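Local coordinates for F5/8 type C domain protein (Clostridium perfringens, PDB 7JRM) that probably binds carbohydrate through its CBM51 module, as part of the ZmpB O-glycopeptidase that recognises and hydrolyses mucins, at residues A78-N90 and A219-A231. Sequence-based numbering, arbitrary orientation.
Sequences AVTDKETQLSDLN and ADAKFRNLAEYDA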
# COMPACT_ATOMS: atom_id res chain seq x y z
N ALA A 78 3.99 -26.01 -1.56
CA ALA A 78 3.20 -25.43 -0.48
C ALA A 78 3.52 -23.96 -0.31
O ALA A 78 4.69 -23.56 -0.36
CB ALA A 78 3.45 -26.18 0.83
N VAL A 79 2.49 -23.15 -0.11
CA VAL A 79 2.62 -21.72 0.14
C VAL A 79 2.10 -21.47 1.55
O VAL A 79 0.88 -21.52 1.79
CB VAL A 79 1.86 -20.87 -0.89
CG1 VAL A 79 1.99 -19.39 -0.56
CG2 VAL A 79 2.38 -21.16 -2.29
N THR A 80 3.01 -21.21 2.48
CA THR A 80 2.69 -21.15 3.90
C THR A 80 2.95 -19.75 4.46
O THR A 80 3.48 -18.87 3.78
CB THR A 80 3.51 -22.19 4.68
OG1 THR A 80 4.91 -21.87 4.59
CG2 THR A 80 3.28 -23.58 4.12
N ASP A 81 2.57 -19.56 5.72
CA ASP A 81 2.73 -18.28 6.39
C ASP A 81 3.50 -18.42 7.70
O ASP A 81 4.73 -18.31 7.72
CB ASP A 81 1.37 -17.63 6.64
CG ASP A 81 1.48 -16.21 7.17
OD1 ASP A 81 2.53 -15.58 6.95
OD2 ASP A 81 0.52 -15.73 7.81
N LYS A 82 2.78 -18.67 8.79
CA LYS A 82 3.41 -18.76 10.10
C LYS A 82 4.29 -20.00 10.20
O LYS A 82 3.93 -21.08 9.72
CB LYS A 82 2.35 -18.79 11.20
CG LYS A 82 1.50 -17.53 11.29
CD LYS A 82 2.36 -16.28 11.23
CE LYS A 82 1.54 -15.04 11.59
NZ LYS A 82 2.13 -13.80 11.01
N GLU A 83 5.45 -19.85 10.83
CA GLU A 83 6.39 -20.94 11.01
C GLU A 83 6.74 -21.08 12.48
O GLU A 83 6.75 -20.10 13.24
CB GLU A 83 7.67 -20.71 10.19
CG GLU A 83 7.44 -20.65 8.69
CD GLU A 83 8.67 -20.19 7.92
OE1 GLU A 83 9.70 -19.90 8.57
OE2 GLU A 83 8.60 -20.11 6.68
N THR A 84 7.02 -22.32 12.89
CA THR A 84 7.39 -22.63 14.26
C THR A 84 8.61 -23.55 14.23
O THR A 84 8.52 -24.68 13.72
CB THR A 84 6.24 -23.30 15.01
OG1 THR A 84 5.07 -22.48 14.93
CG2 THR A 84 6.61 -23.52 16.47
N GLN A 85 9.72 -23.08 14.77
CA GLN A 85 10.92 -23.90 14.85
C GLN A 85 10.70 -25.06 15.80
O GLN A 85 10.11 -24.91 16.88
CB GLN A 85 12.12 -23.06 15.30
CG GLN A 85 12.58 -22.04 14.28
CD GLN A 85 13.45 -22.65 13.19
OE1 GLN A 85 14.00 -23.74 13.36
NE2 GLN A 85 13.57 -21.95 12.07
N LEU A 86 11.18 -26.25 15.40
CA LEU A 86 11.07 -27.41 16.27
C LEU A 86 11.90 -27.23 17.54
O LEU A 86 11.51 -27.69 18.62
CB LEU A 86 11.50 -28.67 15.52
CG LEU A 86 10.37 -29.54 14.95
CD1 LEU A 86 9.52 -28.74 13.97
CD2 LEU A 86 10.94 -30.77 14.28
N SER A 87 13.05 -26.56 17.42
CA SER A 87 13.88 -26.28 18.58
C SER A 87 13.22 -25.30 19.54
O SER A 87 13.64 -25.21 20.70
CB SER A 87 15.24 -25.75 18.14
OG SER A 87 15.14 -24.43 17.65
N ASP A 88 12.21 -24.56 19.09
CA ASP A 88 11.41 -23.71 19.96
C ASP A 88 10.26 -24.46 20.61
O ASP A 88 9.45 -23.85 21.32
CB ASP A 88 10.87 -22.51 19.18
CG ASP A 88 11.95 -21.51 18.83
OD1 ASP A 88 13.09 -21.66 19.32
OD2 ASP A 88 11.67 -20.57 18.06
N LEU A 89 10.16 -25.77 20.39
CA LEU A 89 9.16 -26.63 21.00
C LEU A 89 9.85 -27.70 21.84
O LEU A 89 11.08 -27.79 21.88
CB LEU A 89 8.26 -27.26 19.93
CG LEU A 89 7.37 -26.33 19.11
CD1 LEU A 89 6.97 -26.99 17.81
CD2 LEU A 89 6.15 -25.92 19.91
N ASN A 90 9.05 -28.51 22.51
CA ASN A 90 9.53 -29.63 23.31
C ASN A 90 9.14 -30.93 22.63
O ASN A 90 7.97 -31.13 22.29
CB ASN A 90 8.97 -29.57 24.73
CG ASN A 90 9.53 -28.42 25.54
OD1 ASN A 90 10.74 -28.25 25.65
ND2 ASN A 90 8.64 -27.61 26.11
N ALA A 219 18.63 -29.15 10.31
CA ALA A 219 18.90 -27.72 10.25
C ALA A 219 17.66 -26.95 9.82
O ALA A 219 17.02 -27.30 8.83
CB ALA A 219 20.06 -27.44 9.30
N ASP A 220 17.33 -25.90 10.58
CA ASP A 220 16.18 -25.04 10.30
C ASP A 220 14.88 -25.83 10.28
O ASP A 220 13.92 -25.44 9.61
CB ASP A 220 16.36 -24.27 8.99
CG ASP A 220 15.81 -22.86 9.06
OD1 ASP A 220 16.34 -22.05 9.85
OD2 ASP A 220 14.86 -22.55 8.31
N ALA A 221 14.84 -26.95 11.01
CA ALA A 221 13.64 -27.78 11.06
C ALA A 221 12.50 -27.00 11.69
O ALA A 221 12.61 -26.51 12.82
CB ALA A 221 13.92 -29.05 11.85
N LYS A 222 11.39 -26.89 10.97
CA LYS A 222 10.30 -26.04 11.42
C LYS A 222 8.98 -26.52 10.81
O LYS A 222 8.96 -27.11 9.73
CB LYS A 222 10.54 -24.57 11.04
CG LYS A 222 10.66 -24.34 9.54
CD LYS A 222 11.04 -22.90 9.23
CE LYS A 222 11.41 -22.73 7.76
NZ LYS A 222 12.03 -21.40 7.50
N PHE A 223 7.90 -26.25 11.53
CA PHE A 223 6.56 -26.43 10.99
C PHE A 223 6.16 -25.19 10.20
O PHE A 223 6.61 -24.08 10.49
CB PHE A 223 5.55 -26.68 12.11
CG PHE A 223 5.64 -28.05 12.72
CD1 PHE A 223 5.40 -29.19 11.96
CD2 PHE A 223 5.96 -28.20 14.06
CE1 PHE A 223 5.48 -30.45 12.53
CE2 PHE A 223 6.05 -29.46 14.63
CZ PHE A 223 5.81 -30.58 13.86
N ARG A 224 5.32 -25.40 9.19
CA ARG A 224 4.81 -24.30 8.38
C ARG A 224 3.32 -24.48 8.18
O ARG A 224 2.87 -25.56 7.78
CB ARG A 224 5.53 -24.23 7.02
CG ARG A 224 7.04 -24.09 7.12
CD ARG A 224 7.69 -24.21 5.75
NE ARG A 224 7.37 -23.08 4.89
CZ ARG A 224 8.28 -22.34 4.25
NH1 ARG A 224 7.90 -21.33 3.49
NH2 ARG A 224 9.57 -22.62 4.39
N ASN A 225 2.55 -23.44 8.46
CA ASN A 225 1.10 -23.49 8.40
C ASN A 225 0.57 -22.62 7.26
O ASN A 225 1.16 -21.59 6.93
CB ASN A 225 0.47 -23.04 9.72
CG ASN A 225 0.41 -24.15 10.75
OD1 ASN A 225 1.01 -25.21 10.57
ND2 ASN A 225 -0.33 -23.92 11.83
N LEU A 226 -0.54 -23.06 6.68
CA LEU A 226 -1.22 -22.26 5.68
C LEU A 226 -1.72 -20.96 6.30
O LEU A 226 -2.03 -20.89 7.50
CB LEU A 226 -2.39 -23.03 5.07
CG LEU A 226 -2.06 -24.41 4.49
CD1 LEU A 226 -3.29 -25.04 3.86
CD2 LEU A 226 -0.93 -24.30 3.47
N ALA A 227 -1.79 -19.91 5.48
CA ALA A 227 -2.17 -18.60 5.98
C ALA A 227 -3.59 -18.61 6.53
O ALA A 227 -4.48 -19.29 5.99
CB ALA A 227 -2.04 -17.55 4.88
N GLU A 228 -3.80 -17.87 7.61
CA GLU A 228 -5.12 -17.70 8.20
C GLU A 228 -5.90 -16.56 7.55
O GLU A 228 -6.93 -16.13 8.09
CB GLU A 228 -5.00 -17.46 9.71
CG GLU A 228 -4.69 -18.72 10.50
CD GLU A 228 -4.60 -18.46 11.99
OE1 GLU A 228 -3.74 -17.65 12.40
OE2 GLU A 228 -5.38 -19.07 12.75
N TYR A 229 -5.42 -16.05 6.42
CA TYR A 229 -6.08 -14.98 5.69
C TYR A 229 -6.02 -15.29 4.20
O TYR A 229 -5.27 -16.17 3.75
CB TYR A 229 -5.42 -13.62 5.97
CG TYR A 229 -4.03 -13.50 5.40
CD1 TYR A 229 -2.93 -14.02 6.07
CD2 TYR A 229 -3.81 -12.87 4.18
CE1 TYR A 229 -1.65 -13.92 5.55
CE2 TYR A 229 -2.53 -12.77 3.65
CZ TYR A 229 -1.46 -13.29 4.34
OH TYR A 229 -0.19 -13.19 3.82
N ASP A 230 -6.82 -14.57 3.42
CA ASP A 230 -6.80 -14.66 1.97
C ASP A 230 -6.99 -13.27 1.40
O ASP A 230 -7.99 -12.61 1.69
CB ASP A 230 -7.87 -15.62 1.45
CG ASP A 230 -7.54 -16.18 0.08
OD1 ASP A 230 -6.81 -15.51 -0.68
OD2 ASP A 230 -8.00 -17.29 -0.24
N ALA A 231 -6.03 -12.82 0.59
CA ALA A 231 -6.05 -11.49 -0.00
C ALA A 231 -6.50 -11.51 -1.46
O ALA A 231 -6.43 -10.47 -2.12
CB ALA A 231 -4.68 -10.84 0.12
O HOH W 1 -1.61 -16.92 8.92
O HOH W 2 -0.30 -19.41 9.19
O HOH W 3 10.64 -19.23 5.63
O HOH W 4 14.31 -26.01 14.69
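Glu83 lies alongside Arg224 on one face of an antiparallel strand pair, both side chains pointing the same way. Glu83 OE2 sits 3.3 Å from Arg224 CZ, above the middle of the guanidinium. The two planes are 51° apart. The oxygen stands well off the guanidinium plane, where no N-H is aimed, so this salt bridge rests on charge. Thr80 takes the edge instead. Arg224 NE donates to Thr80 OG1 at 2.8 Å, nearly in the guanidinium plane. The other Glu83 oxygen, OE1, receives Lys222 NZ at 3.0 Å from above the carboxylate plane. With chi2 to chi4 all near 180°, the Lys222 chain runs straight out and brings NZ between Glu83 OE1 and Asp220 OD2, which makes a four-residue salt-bridge network. On the opposite face, Leu86 CD1 lies over the Phe223 ring, 3.9 Å from its centroid, in a CH-pi contact. Leu89 CD1 meets the ring edge. Thr84 and Phe223 exchange two backbone hydrogen bonds. Further along, Asp81 N donates to Asn225 O at 2.8 Å, and Asn225 N to Lys82 O. Strand 83-85 pairs with strand 215-224, within the antiparallel sheet that also includes strand 145-152. Tyr143 stacks on Phe223, and Asp147 pairs with Arg224. Strand 70-79 leads in from the Ig-like domain, and Tyr229 packs against helix 273-288.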